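Local coordinates for CbsA (Xanthomonas oryzae pv. oryzae, PDB 5XYH), which probably hydrolyses cellulose as a family 6 exoglucanase, a cell-wall degrading 1,4-beta-cellobiosidase that releases cellobiose units, at residues Y14-S20 and K43-V49; L69-L73 and I127-L131; L150-V154 and P208-Y213; E172-K176 and R215-T220; F293-R299 and H355-K361. One frame throughout, in Å; residues are numbered along the deposited sequence.

Contact 1 (Y14-S20 and K43-V49)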
# COMPACT_ATOMS: atom_id res chain seq x y z
N TYR A 14 3.82 -15.81 -4.76
CA TYR A 14 5.13 -15.70 -5.39
C TYR A 14 6.11 -14.98 -4.46
O TYR A 14 5.82 -13.88 -3.97
CB TYR A 14 4.98 -14.96 -6.72
CG TYR A 14 6.26 -14.41 -7.31
CD1 TYR A 14 7.31 -15.25 -7.64
CD2 TYR A 14 6.42 -13.04 -7.53
CE1 TYR A 14 8.49 -14.75 -8.18
CE2 TYR A 14 7.59 -12.53 -8.07
CZ TYR A 14 8.62 -13.40 -8.39
OH TYR A 14 9.81 -12.92 -8.93
N VAL A 15 7.25 -15.61 -4.19
CA VAL A 15 8.29 -15.06 -3.32
C VAL A 15 9.36 -14.43 -4.22
O VAL A 15 10.05 -15.13 -4.97
CB VAL A 15 8.88 -16.13 -2.40
CG1 VAL A 15 10.05 -15.56 -1.59
CG2 VAL A 15 7.80 -16.74 -1.45
N ASN A 16 9.49 -13.11 -4.14
CA ASN A 16 10.33 -12.35 -5.06
C ASN A 16 11.80 -12.53 -4.72
O ASN A 16 12.23 -12.13 -3.63
CB ASN A 16 9.94 -10.87 -5.02
CG ASN A 16 10.80 -9.99 -5.94
OD1 ASN A 16 11.63 -10.47 -6.72
ND2 ASN A 16 10.58 -8.67 -5.85
N PRO A 17 12.62 -13.11 -5.60
CA PRO A 17 14.04 -13.31 -5.28
C PRO A 17 14.80 -12.01 -5.11
O PRO A 17 15.87 -12.01 -4.49
CB PRO A 17 14.57 -14.14 -6.46
CG PRO A 17 13.58 -13.97 -7.54
CD PRO A 17 12.25 -13.73 -6.89
N ASP A 18 14.29 -10.90 -5.64
CA ASP A 18 14.97 -9.63 -5.40
C ASP A 18 14.80 -9.19 -3.96
O ASP A 18 15.73 -8.62 -3.36
CB ASP A 18 14.45 -8.57 -6.35
CG ASP A 18 14.79 -8.87 -7.79
OD1 ASP A 18 15.85 -9.48 -8.04
OD2 ASP A 18 13.97 -8.50 -8.67
N TYR A 19 13.61 -9.40 -3.38
CA TYR A 19 13.43 -9.13 -1.96
C TYR A 19 14.28 -10.07 -1.12
O TYR A 19 14.92 -9.64 -0.16
CB TYR A 19 11.94 -9.24 -1.60
CG TYR A 19 11.60 -8.85 -0.18
CD1 TYR A 19 11.60 -7.52 0.22
CD2 TYR A 19 11.27 -9.82 0.76
CE1 TYR A 19 11.29 -7.16 1.52
CE2 TYR A 19 10.96 -9.47 2.07
CZ TYR A 19 10.98 -8.13 2.44
OH TYR A 19 10.66 -7.78 3.74
N SER A 20 14.32 -11.36 -1.49
CA SER A 20 15.23 -12.29 -0.82
C SER A 20 16.67 -11.78 -0.85
O SER A 20 17.37 -11.82 0.16
CB SER A 20 15.13 -13.68 -1.46
OG SER A 20 13.80 -14.18 -1.33
N LYS A 43 11.95 -13.35 4.73
CA LYS A 43 12.09 -13.49 3.28
C LYS A 43 11.40 -14.73 2.72
O LYS A 43 11.46 -14.95 1.51
CB LYS A 43 13.58 -13.50 2.87
CG LYS A 43 14.38 -14.67 3.35
CD LYS A 43 15.71 -14.74 2.64
CE LYS A 43 16.57 -15.88 3.19
NZ LYS A 43 17.71 -16.21 2.29
N SER A 44 10.75 -15.55 3.56
CA SER A 44 9.96 -16.66 3.04
C SER A 44 8.56 -16.24 2.63
O SER A 44 7.82 -17.06 2.07
CB SER A 44 9.88 -17.81 4.07
OG SER A 44 9.06 -17.50 5.20
N TYR A 45 8.17 -14.95 2.87
CA TYR A 45 6.80 -14.53 2.61
C TYR A 45 6.70 -13.82 1.27
O TYR A 45 7.63 -13.13 0.84
CB TYR A 45 6.31 -13.59 3.71
CG TYR A 45 6.17 -14.25 5.07
CD1 TYR A 45 5.34 -15.36 5.27
CD2 TYR A 45 6.85 -13.74 6.18
CE1 TYR A 45 5.20 -15.95 6.52
CE2 TYR A 45 6.71 -14.32 7.43
CZ TYR A 45 5.90 -15.43 7.59
OH TYR A 45 5.78 -15.99 8.85
N PRO A 46 5.57 -14.00 0.57
CA PRO A 46 5.35 -13.27 -0.68
C PRO A 46 5.33 -11.77 -0.44
O PRO A 46 4.77 -11.30 0.55
CB PRO A 46 3.97 -13.76 -1.15
CG PRO A 46 3.76 -15.06 -0.47
CD PRO A 46 4.52 -15.00 0.84
N THR A 47 5.91 -11.01 -1.38
CA THR A 47 5.88 -9.55 -1.38
C THR A 47 5.51 -9.06 -2.77
O THR A 47 5.81 -9.70 -3.77
CB THR A 47 7.24 -8.94 -0.95
OG1 THR A 47 8.29 -9.49 -1.77
CG2 THR A 47 7.55 -9.21 0.52
N TYR A 48 4.83 -7.91 -2.82
CA TYR A 48 4.34 -7.40 -4.09
C TYR A 48 5.47 -6.72 -4.88
O TYR A 48 6.40 -6.15 -4.30
CB TYR A 48 3.16 -6.44 -3.86
CG TYR A 48 1.85 -7.19 -3.85
CD1 TYR A 48 1.66 -8.26 -2.99
CD2 TYR A 48 0.81 -6.87 -4.74
CE1 TYR A 48 0.49 -8.98 -2.98
CE2 TYR A 48 -0.38 -7.59 -4.73
CZ TYR A 48 -0.52 -8.65 -3.85
OH TYR A 48 -1.66 -9.41 -3.80
N VAL A 49 5.40 -6.83 -6.20
CA VAL A 49 6.39 -6.26 -7.11
C VAL A 49 5.88 -4.92 -7.63
O VAL A 49 4.88 -4.88 -8.34
CB VAL A 49 6.69 -7.20 -8.29
CG1 VAL A 49 7.56 -6.50 -9.31
CG2 VAL A 49 7.32 -8.50 -7.80
O HOH W 1 8.95 -12.07 -1.33
O HOH W 2 11.47 -12.78 -0.39
O HOH W 3 8.74 -7.58 -3.85
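Thr47 comes down on the Tyr19 ring: its methyl CG2 lies 3.9 Å from the ring centroid and 16° off the normal, slightly displaced toward the rim, a CH-pi contact in which the two side chains cross at about a right angle. With chi1 at 53°, OG1 of Thr47 sits between its own backbone N and carbonyl carbon, beside the CB-CG end of Tyr19, where two waters hold it. One takes the N-H of Asn16 and donates to Tyr45 O, and is 2.7 Å from Thr47 OG1. The other accepts from Asn16 ND2, donates to Tyr48 O and lies 2.9 Å from Thr47 OG1. Lys43 turns its backbone O and CA to Val15 and Tyr19, while its extended side chain runs past Ser20 to a salt bridge with Asp24. Its O meets Val15 CG1 at 3.5 Å and is joined to Ser20 OG through a third water. The far end of Tyr19 is held by Gly363 O. Asn16 also N-caps helix 17-27: its OD1 accepts from Asp18 N at 2.9 Å, the donor lying well above the carbonyl plane. At the other end, Val49 CG2 abuts the edge of the Tyr14 ring. With no direct hydrogen bond crossing between the segments, the start of this helix is joined to the 43-49 loop by apolar contacts and by water, which satisfies backbone polar atoms of both.

Contact 2 (L69-L73 and I127-L131)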
# COMPACT_ATOMS: atom_id res chain seq x y z
N LEU A 69 9.57 -7.95 -15.65
CA LEU A 69 8.23 -8.50 -15.43
C LEU A 69 8.17 -9.95 -15.89
O LEU A 69 7.64 -10.81 -15.18
CB LEU A 69 7.17 -7.66 -16.15
CG LEU A 69 5.73 -8.20 -16.09
CD1 LEU A 69 5.24 -8.45 -14.64
CD2 LEU A 69 4.75 -7.31 -16.84
N GLN A 70 8.74 -10.25 -17.06
CA GLN A 70 8.76 -11.64 -17.52
C GLN A 70 9.59 -12.52 -16.60
O GLN A 70 9.25 -13.69 -16.36
CB GLN A 70 9.27 -11.73 -18.95
CG GLN A 70 8.45 -10.93 -19.92
CD GLN A 70 8.87 -11.18 -21.34
OE1 GLN A 70 9.54 -12.18 -21.63
NE2 GLN A 70 8.48 -10.28 -22.24
N GLY A 71 10.71 -12.00 -16.08
CA GLY A 71 11.51 -12.77 -15.14
C GLY A 71 10.74 -13.12 -13.88
O GLY A 71 10.85 -14.23 -13.35
N HIS A 72 9.95 -12.16 -13.37
CA HIS A 72 9.09 -12.43 -12.22
C HIS A 72 8.09 -13.52 -12.56
O HIS A 72 7.86 -14.43 -11.76
CB HIS A 72 8.35 -11.16 -11.81
CG HIS A 72 9.20 -10.15 -11.13
ND1 HIS A 72 9.83 -10.39 -9.93
CD2 HIS A 72 9.49 -8.87 -11.46
CE1 HIS A 72 10.49 -9.31 -9.56
NE2 HIS A 72 10.30 -8.37 -10.48
N LEU A 73 7.46 -13.41 -13.72
CA LEU A 73 6.42 -14.38 -14.08
C LEU A 73 7.02 -15.76 -14.31
O LEU A 73 6.38 -16.78 -14.00
CB LEU A 73 5.67 -13.90 -15.31
CG LEU A 73 4.90 -12.59 -15.11
CD1 LEU A 73 4.51 -11.98 -16.45
CD2 LEU A 73 3.67 -12.83 -14.24
N ILE A 127 2.41 -4.15 -20.15
CA ILE A 127 2.08 -5.04 -19.04
C ILE A 127 0.98 -6.02 -19.43
O ILE A 127 1.08 -7.23 -19.18
CB ILE A 127 1.66 -4.22 -17.80
CG1 ILE A 127 2.85 -3.38 -17.32
CG2 ILE A 127 1.15 -5.15 -16.70
CD1 ILE A 127 2.48 -2.36 -16.32
N ALA A 128 -0.09 -5.50 -20.04
CA ALA A 128 -1.23 -6.35 -20.39
C ALA A 128 -0.84 -7.43 -21.40
O ALA A 128 -1.25 -8.59 -21.26
CB ALA A 128 -2.37 -5.50 -20.93
N SER A 129 -0.04 -7.08 -22.41
CA SER A 129 0.34 -8.10 -23.39
C SER A 129 1.29 -9.11 -22.78
O SER A 129 1.23 -10.30 -23.11
CB SER A 129 0.95 -7.46 -24.63
OG SER A 129 2.17 -6.81 -24.30
N THR A 130 2.15 -8.68 -21.86
CA THR A 130 2.98 -9.63 -21.13
C THR A 130 2.13 -10.59 -20.30
O THR A 130 2.33 -11.81 -20.33
CB THR A 130 3.98 -8.88 -20.25
OG1 THR A 130 4.77 -8.03 -21.09
CG2 THR A 130 4.88 -9.86 -19.50
N LEU A 131 1.16 -10.06 -19.55
CA LEU A 131 0.36 -10.94 -18.70
C LEU A 131 -0.53 -11.87 -19.52
O LEU A 131 -0.85 -12.97 -19.07
CB LEU A 131 -0.49 -10.13 -17.72
CG LEU A 131 0.24 -9.24 -16.71
CD1 LEU A 131 -0.74 -8.43 -15.88
CD2 LEU A 131 1.15 -10.07 -15.81
O HOH W 4 7.46 -7.73 -21.22
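Gln70 and Thr130 bring the two helices nearest, their CA atoms 7.1 Å apart. The segments 69-73 and 127-131 run in roughly the same direction, at 29° to one another, with axes 10.8 Å apart, a spacing filled by side chains. The methyl of Thr130 lies at the middle of it, touching three residues. CG2 points across the interface because it stands anti to its backbone N, and it meets Leu69 CD2 and Leu73 CD1, each at 3.7 Å, with Gln70 CG at 3.8 Å. Leu69 and Thr130 slide past one another, whereas Gln70 crosses Thr130 nearly at right angles. Leu73, a turn after Leu69, also meets Leu131, its CD1 lying 3.9 Å from Leu131 CD2. Beneath the pair, Leu69 and Leu131 both rest on Leu90 of strand 86-92, and Leu73 and Leu131 both touch Ile141 of strand 140-145, as expected of neighbouring helices covering adjacent parallel strands. Thr130 OG1 is turned back to Val126 O in its own helix and also accepts from a water that takes a hydrogen from Gln70 NE2. The interface is therefore apolar toward the sheet, and its polar link, at the Gln70 side, runs through water.

Contact 3 (L150-V154 and P208-Y213); sequences LPNLV and PAISLY
Leu150 lays its CD1 methyl over one face of the Tyr213 ring, 4.0 Å from the centroid and 17° off the normal, a CH-pi contact offset toward the rim. Its CB adds to this, 3.7 Å from Tyr213 CZ. Pro151 approaches the same ring from its edge, with CD 3.3 Å from Tyr213 OH, so that the hydroxyl end of the tyrosine lies against Leu150 and Pro151. Beside the ring, Leu212 sends CD2 toward helix 150-155, where it meets Leu150 O at 3.7 Å and Val154 CG2 at 3.9 Å. Val154 CG2 also reaches Ala209 CA at 3.8 Å, and the other methyl, CG1, touches Pro208 CG. The two segments run largely antiparallel, at 141° with their axes 9.7 Å apart. Helix 206-218 follows strand 188-193 and belongs to the outer helical layer of the distorted beta/alpha barrel of glycoside hydrolase family 6, whereas 150-155 is a short helix in the connection between strands 140-145 and 188-193. Tyr213 is placed by chi1 of -79°, which sets CG anti to the carbonyl carbon and brings the ring across to Leu150; its OH is bonded to Asp193 O at the end of strand 188-193. Further out, Phe282 of helix 271-284 touches Tyr213, and helix 170-183 supplies Ile175 against Leu150, Tyr171 against Leu153 and Glu172 against Leu212.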
# COMPACT_ATOMS: atom_id res chain seq x y z
N LEU A 150 -6.55 8.19 -6.72
CA LEU A 150 -7.90 8.72 -6.59
C LEU A 150 -8.21 9.40 -5.26
O LEU A 150 -8.85 10.46 -5.29
CB LEU A 150 -8.91 7.59 -6.85
CG LEU A 150 -8.95 7.05 -8.27
CD1 LEU A 150 -10.12 6.08 -8.47
CD2 LEU A 150 -9.06 8.20 -9.26
N PRO A 151 -7.83 8.86 -4.09
CA PRO A 151 -8.19 9.54 -2.83
C PRO A 151 -7.79 11.01 -2.77
O PRO A 151 -8.50 11.81 -2.15
CB PRO A 151 -7.45 8.72 -1.76
CG PRO A 151 -7.27 7.38 -2.38
CD PRO A 151 -7.03 7.65 -3.82
N ASN A 152 -6.69 11.39 -3.43
CA ASN A 152 -6.28 12.79 -3.41
C ASN A 152 -7.29 13.69 -4.09
O ASN A 152 -7.39 14.88 -3.75
CB ASN A 152 -4.91 12.95 -4.07
CG ASN A 152 -3.84 12.18 -3.36
OD1 ASN A 152 -3.55 12.43 -2.19
ND2 ASN A 152 -3.22 11.22 -4.07
N LEU A 153 -8.05 13.16 -5.05
CA LEU A 153 -9.07 13.97 -5.69
C LEU A 153 -10.19 14.35 -4.73
O LEU A 153 -10.90 15.34 -4.96
CB LEU A 153 -9.66 13.25 -6.90
CG LEU A 153 -8.70 12.70 -7.95
CD1 LEU A 153 -9.49 12.24 -9.14
CD2 LEU A 153 -7.69 13.77 -8.36
N VAL A 154 -10.36 13.60 -3.65
CA VAL A 154 -11.40 13.88 -2.67
C VAL A 154 -10.88 14.72 -1.51
O VAL A 154 -11.54 15.66 -1.08
CB VAL A 154 -12.02 12.56 -2.16
CG1 VAL A 154 -13.06 12.84 -1.08
CG2 VAL A 154 -12.64 11.79 -3.32
N PRO A 208 -18.61 11.81 -2.22
CA PRO A 208 -17.76 11.93 -3.42
C PRO A 208 -16.75 10.79 -3.55
O PRO A 208 -16.44 10.39 -4.67
CB PRO A 208 -17.08 13.30 -3.26
CG PRO A 208 -17.16 13.61 -1.80
CD PRO A 208 -18.44 12.96 -1.32
N ALA A 209 -16.25 10.25 -2.44
CA ALA A 209 -15.30 9.14 -2.52
C ALA A 209 -15.96 7.92 -3.12
O ALA A 209 -15.51 7.38 -4.14
CB ALA A 209 -14.73 8.82 -1.14
N ILE A 210 -17.05 7.46 -2.50
CA ILE A 210 -17.79 6.32 -3.03
C ILE A 210 -18.25 6.59 -4.46
O ILE A 210 -18.05 5.75 -5.34
CB ILE A 210 -18.97 5.98 -2.11
CG1 ILE A 210 -18.48 5.62 -0.70
CG2 ILE A 210 -19.82 4.88 -2.71
CD1 ILE A 210 -17.43 4.54 -0.64
N SER A 211 -18.84 7.76 -4.71
CA SER A 211 -19.33 8.01 -6.07
C SER A 211 -18.19 8.11 -7.08
O SER A 211 -18.37 7.74 -8.24
CB SER A 211 -20.18 9.28 -6.10
OG SER A 211 -19.39 10.42 -6.36
N LEU A 212 -17.01 8.59 -6.65
CA LEU A 212 -15.86 8.62 -7.54
C LEU A 212 -15.44 7.22 -7.95
O LEU A 212 -15.33 6.92 -9.14
CB LEU A 212 -14.68 9.33 -6.87
CG LEU A 212 -13.34 9.27 -7.61
CD1 LEU A 212 -13.44 9.92 -8.97
CD2 LEU A 212 -12.25 9.94 -6.77
N TYR A 213 -15.18 6.34 -6.98
CA TYR A 213 -14.80 4.98 -7.33
C TYR A 213 -15.90 4.29 -8.13
O TYR A 213 -15.63 3.57 -9.09
CB TYR A 213 -14.47 4.18 -6.06
CG TYR A 213 -13.07 4.48 -5.55
CD1 TYR A 213 -12.82 5.62 -4.79
CD2 TYR A 213 -12.02 3.64 -5.84
CE1 TYR A 213 -11.53 5.90 -4.33
CE2 TYR A 213 -10.73 3.91 -5.38
CZ TYR A 213 -10.49 5.03 -4.64
OH TYR A 213 -9.20 5.26 -4.20

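Contact 4 (E172-K176 and R215-T220)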
# COMPACT_ATOMS: atom_id res chain seq x y z
N GLU A 172 -8.77 9.71 -13.72
CA GLU A 172 -9.90 8.83 -14.00
C GLU A 172 -9.72 8.11 -15.33
O GLU A 172 -10.09 6.94 -15.46
CB GLU A 172 -11.21 9.62 -13.98
CG GLU A 172 -11.54 10.16 -12.60
CD GLU A 172 -12.61 11.23 -12.61
OE1 GLU A 172 -13.80 10.88 -12.49
OE2 GLU A 172 -12.26 12.44 -12.73
N ALA A 173 -9.14 8.80 -16.32
CA ALA A 173 -8.90 8.16 -17.61
C ALA A 173 -7.85 7.07 -17.50
O ALA A 173 -8.00 6.00 -18.10
CB ALA A 173 -8.48 9.19 -18.66
N GLY A 174 -6.79 7.32 -16.73
CA GLY A 174 -5.77 6.30 -16.52
C GLY A 174 -6.28 5.06 -15.81
O GLY A 174 -5.95 3.93 -16.19
N ILE A 175 -7.07 5.25 -14.75
CA ILE A 175 -7.62 4.10 -14.03
C ILE A 175 -8.53 3.29 -14.94
O ILE A 175 -8.47 2.06 -14.97
CB ILE A 175 -8.38 4.55 -12.77
CG1 ILE A 175 -7.48 5.35 -11.82
CG2 ILE A 175 -9.00 3.33 -12.07
CD1 ILE A 175 -6.64 4.53 -10.89
N LYS A 176 -9.40 3.97 -15.68
CA LYS A 176 -10.33 3.26 -16.55
C LYS A 176 -9.58 2.41 -17.57
O LYS A 176 -9.93 1.24 -17.79
CB LYS A 176 -11.26 4.26 -17.26
CG LYS A 176 -12.09 3.64 -18.37
CD LYS A 176 -12.82 4.70 -19.19
CE LYS A 176 -13.83 4.05 -20.10
NZ LYS A 176 -14.69 5.01 -20.84
N ARG A 215 -18.21 5.71 -10.12
CA ARG A 215 -18.26 6.28 -11.46
C ARG A 215 -17.11 5.79 -12.33
O ARG A 215 -17.31 5.49 -13.52
CB ARG A 215 -18.24 7.80 -11.36
CG ARG A 215 -18.17 8.53 -12.67
CD ARG A 215 -18.31 10.03 -12.44
NE ARG A 215 -17.15 10.63 -11.76
CZ ARG A 215 -17.15 11.05 -10.51
NH1 ARG A 215 -18.25 10.95 -9.77
NH2 ARG A 215 -16.06 11.60 -9.99
N VAL A 216 -15.90 5.69 -11.77
CA VAL A 216 -14.75 5.29 -12.58
C VAL A 216 -14.89 3.84 -13.03
O VAL A 216 -14.72 3.52 -14.21
CB VAL A 216 -13.44 5.51 -11.82
CG1 VAL A 216 -12.27 4.84 -12.57
CG2 VAL A 216 -13.18 6.99 -11.64
N VAL A 217 -15.16 2.92 -12.09
CA VAL A 217 -15.21 1.52 -12.47
C VAL A 217 -16.46 1.22 -13.28
O VAL A 217 -16.43 0.40 -14.20
CB VAL A 217 -15.11 0.62 -11.22
CG1 VAL A 217 -14.99 -0.84 -11.64
CG2 VAL A 217 -13.93 1.02 -10.36
N GLN A 218 -17.58 1.89 -12.98
CA GLN A 218 -18.80 1.65 -13.75
C GLN A 218 -18.60 2.00 -15.22
O GLN A 218 -19.16 1.34 -16.10
CB GLN A 218 -19.97 2.44 -13.16
CG GLN A 218 -21.27 2.23 -13.93
CD GLN A 218 -22.46 2.98 -13.32
OE1 GLN A 218 -22.35 3.64 -12.28
NE2 GLN A 218 -23.62 2.87 -13.99
N GLY A 219 -17.77 3.01 -15.51
CA GLY A 219 -17.55 3.39 -16.88
C GLY A 219 -16.65 2.47 -17.67
O GLY A 219 -16.54 2.65 -18.88
N THR A 220 -15.99 1.51 -17.02
CA THR A 220 -15.17 0.56 -17.75
C THR A 220 -16.08 -0.33 -18.60
O THR A 220 -17.30 -0.33 -18.46
CB THR A 220 -14.33 -0.29 -16.80
OG1 THR A 220 -15.18 -1.09 -15.97
CG2 THR A 220 -13.45 0.60 -15.92
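Arg215 and Glu172 meet through contrasting torsions: the arginine chain leaves the backbone extended and then bends at chi3 (70°), while the glutamate, with chi1 at -66°, stays extended and reaches across. Glu172 OE1 comes to the edge of the guanidinium, in its plane, 3.4 Å from both Arg215 NE and Arg215 NH2. OE1 alone accepts from these two groups in a forked salt bridge, both bonds weak, with the carboxylate plane turned 75° from the guanidinium. Under it, Val216 points both methyls at the helix opposite: CG2 against Glu172 CG at 3.7 Å and CG1 against Ile175 CG2 at 3.6 Å. Lys176 runs extended past Thr220, its CE lying 3.3 Å from Gly219 O. Thr220 OG1 folds back to Val217 O at 2.6 Å; that carbonyl also accepts from Thr220 N, so two bonds fasten Thr220 to Val217. Charged groups thus line the outer side of an apolar strip. The contact joins helix 170-183 to the C-terminal part of helix 206-218, the helices before and after strand 188-193, with Val217 and Thr220 also resting on Leu179 and Ile175 extending toward Glu146 and Ser149 just beyond strand 140-145.

Contact 5 (F293-R299 and H355-K361); sequences FLIDTGR and HAYVWGK
Gly298 sets its CA over the face of the Trp359 indole, 3.6 Å from the centroid of the five-membered ring and 20° off the normal, a CH-pi contact. Thr297 OG1 is at the edge of that indole, in its plane, and both Thr297 OG1 and Trp359 NE1 are bonded to Met344 O. Thr297 CG2 approaches the Tyr357 ring obliquely. On the face of the sheet opposite Ile295 and Tyr357, Leu294 packs CD2 on Ala356 CB at 3.9 Å. Asp296, with CG anti to its backbone N, carries its carboxylate to the loop ends of both segments. OD1 accepts from Gly298 N at 3.0 Å, nearly in line with its C-O bond, which makes an Asx turn; it also takes a hydrogen from a water that donates to Lys361 O. OD2 accepts weakly from Lys361 N at 3.1 Å and is held by Ala235 N from outside. Lys361 CG rests over the centre of the Arg299 guanidinium, whose NH2 is bonded to Ala235 O and paired with Asp367. Upstream, the strands run parallel, 12° apart, linked by bonds such as Val358 N to Ile295 O (3.0 Å); Thr297 N to Val358 O (2.8 Å) carries the pairing one residue beyond strand 293-296. Both strands belong to the distorted beta/alpha barrel of family 6, whose loops at the C-terminal strand ends probably border the substrate-binding region here, as in relatives.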
# COMPACT_ATOMS: atom_id res chain seq x y z
N PHE A 293 -11.77 -7.03 0.36
CA PHE A 293 -10.77 -6.03 0.70
C PHE A 293 -9.44 -6.69 1.02
O PHE A 293 -9.39 -7.70 1.74
CB PHE A 293 -11.22 -5.16 1.89
CG PHE A 293 -12.21 -4.09 1.50
CD1 PHE A 293 -13.51 -4.43 1.16
CD2 PHE A 293 -11.84 -2.76 1.49
CE1 PHE A 293 -14.44 -3.44 0.80
CE2 PHE A 293 -12.76 -1.77 1.13
CZ PHE A 293 -14.06 -2.12 0.79
N LEU A 294 -8.36 -6.13 0.48
CA LEU A 294 -7.01 -6.44 0.93
C LEU A 294 -6.57 -5.37 1.93
O LEU A 294 -7.01 -4.22 1.86
CB LEU A 294 -6.02 -6.50 -0.24
CG LEU A 294 -6.43 -7.35 -1.44
CD1 LEU A 294 -5.36 -7.37 -2.51
CD2 LEU A 294 -6.79 -8.77 -0.99
N ILE A 295 -5.73 -5.78 2.89
CA ILE A 295 -5.04 -4.85 3.77
C ILE A 295 -3.55 -5.15 3.69
O ILE A 295 -3.13 -6.30 3.81
CB ILE A 295 -5.54 -4.93 5.22
CG1 ILE A 295 -7.04 -4.58 5.27
CG2 ILE A 295 -4.72 -3.99 6.12
CD1 ILE A 295 -7.74 -4.84 6.61
N ASP A 296 -2.75 -4.11 3.44
CA ASP A 296 -1.30 -4.23 3.44
C ASP A 296 -0.82 -4.25 4.89
O ASP A 296 -0.91 -3.24 5.59
CB ASP A 296 -0.67 -3.06 2.68
CG ASP A 296 0.84 -3.19 2.51
OD1 ASP A 296 1.48 -4.05 3.18
OD2 ASP A 296 1.38 -2.42 1.68
N THR A 297 -0.31 -5.40 5.33
CA THR A 297 0.13 -5.57 6.71
C THR A 297 1.65 -5.73 6.82
O THR A 297 2.14 -6.25 7.82
CB THR A 297 -0.56 -6.77 7.35
OG1 THR A 297 -0.24 -7.96 6.61
CG2 THR A 297 -2.08 -6.57 7.36
N GLY A 298 2.39 -5.28 5.80
CA GLY A 298 3.82 -5.48 5.81
C GLY A 298 4.56 -4.70 6.88
O GLY A 298 5.63 -5.13 7.34
N ARG A 299 4.02 -3.55 7.29
CA ARG A 299 4.77 -2.67 8.18
C ARG A 299 3.90 -2.02 9.25
O ARG A 299 4.24 -0.95 9.77
CB ARG A 299 5.49 -1.57 7.39
CG ARG A 299 6.60 -2.10 6.47
CD ARG A 299 7.41 -0.97 5.78
NE ARG A 299 6.58 -0.00 5.08
CZ ARG A 299 7.05 1.03 4.38
NH1 ARG A 299 8.37 1.24 4.27
NH2 ARG A 299 6.22 1.87 3.79
N HIS A 355 -10.31 -10.36 1.75
CA HIS A 355 -9.84 -11.44 0.90
C HIS A 355 -8.45 -11.93 1.34
O HIS A 355 -8.16 -13.13 1.25
CB HIS A 355 -9.81 -11.01 -0.57
CG HIS A 355 -11.13 -11.14 -1.27
ND1 HIS A 355 -11.29 -10.89 -2.62
CD2 HIS A 355 -12.36 -11.49 -0.81
CE1 HIS A 355 -12.55 -11.10 -2.96
NE2 HIS A 355 -13.22 -11.45 -1.88
N ALA A 356 -7.60 -11.03 1.83
CA ALA A 356 -6.25 -11.43 2.21
C ALA A 356 -5.56 -10.29 2.94
O ALA A 356 -5.89 -9.13 2.72
CB ALA A 356 -5.43 -11.84 0.98
N TYR A 357 -4.64 -10.65 3.83
CA TYR A 357 -3.59 -9.73 4.26
C TYR A 357 -2.42 -9.93 3.30
O TYR A 357 -2.04 -11.06 3.02
CB TYR A 357 -3.14 -9.98 5.70
CG TYR A 357 -4.22 -9.88 6.75
CD1 TYR A 357 -5.22 -8.91 6.67
CD2 TYR A 357 -4.24 -10.74 7.84
CE1 TYR A 357 -6.22 -8.82 7.65
CE2 TYR A 357 -5.22 -10.66 8.81
CZ TYR A 357 -6.20 -9.70 8.71
OH TYR A 357 -7.17 -9.64 9.68
N VAL A 358 -1.86 -8.83 2.78
CA VAL A 358 -0.78 -8.89 1.80
C VAL A 358 0.36 -8.00 2.29
O VAL A 358 0.16 -7.07 3.08
CB VAL A 358 -1.22 -8.47 0.38
CG1 VAL A 358 -2.38 -9.34 -0.14
CG2 VAL A 358 -1.58 -6.99 0.35
N TRP A 359 1.57 -8.31 1.83
CA TRP A 359 2.69 -7.40 2.04
C TRP A 359 2.81 -6.61 0.74
O TRP A 359 3.53 -6.99 -0.19
CB TRP A 359 3.97 -8.15 2.38
CG TRP A 359 3.98 -8.63 3.79
CD1 TRP A 359 2.94 -8.60 4.68
CD2 TRP A 359 5.10 -9.19 4.49
NE1 TRP A 359 3.34 -9.11 5.88
CE2 TRP A 359 4.65 -9.49 5.79
CE3 TRP A 359 6.42 -9.48 4.14
CZ2 TRP A 359 5.50 -10.06 6.76
CZ3 TRP A 359 7.26 -10.05 5.10
CH2 TRP A 359 6.79 -10.34 6.39
N GLY A 360 2.03 -5.52 0.67
CA GLY A 360 2.06 -4.67 -0.51
C GLY A 360 3.41 -4.04 -0.72
O GLY A 360 3.95 -4.05 -1.83
N LYS A 361 3.98 -3.48 0.33
CA LYS A 361 5.35 -2.99 0.29
C LYS A 361 6.19 -3.83 1.22
O LYS A 361 5.95 -3.85 2.43
CB LYS A 361 5.42 -1.51 0.68
CG LYS A 361 6.85 -1.01 0.80
CD LYS A 361 7.06 0.26 0.01
CE LYS A 361 8.48 0.80 0.24
NZ LYS A 361 8.70 2.01 -0.58
O HOH W 5 3.90 -2.97 3.91

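Overall arrangement
From the N terminus, contact 1 closes a short, mostly helical loop and brings the start of helix 17-27 beside the entry to strand 49-51. Contact 2 follows in series, joining helices 69-79 and 113-131 around strand 86-92; Tyr14 OH to His72 ND1 couples it to contact 1. Contacts 3 and 4 cross, since segment 172-176 falls between 150-154 and 208-213 while 215-220 lies beyond 208-213; together they tie helices 150-155 and 170-183 to helix 206-218. Contact 5 closes last, pairing two central strands. It touches contact 1 through Tyr48 N and Trp359 O, whereas contacts 1 and 3 lie on opposite sides of the chain's centre, about 31 Å between centres.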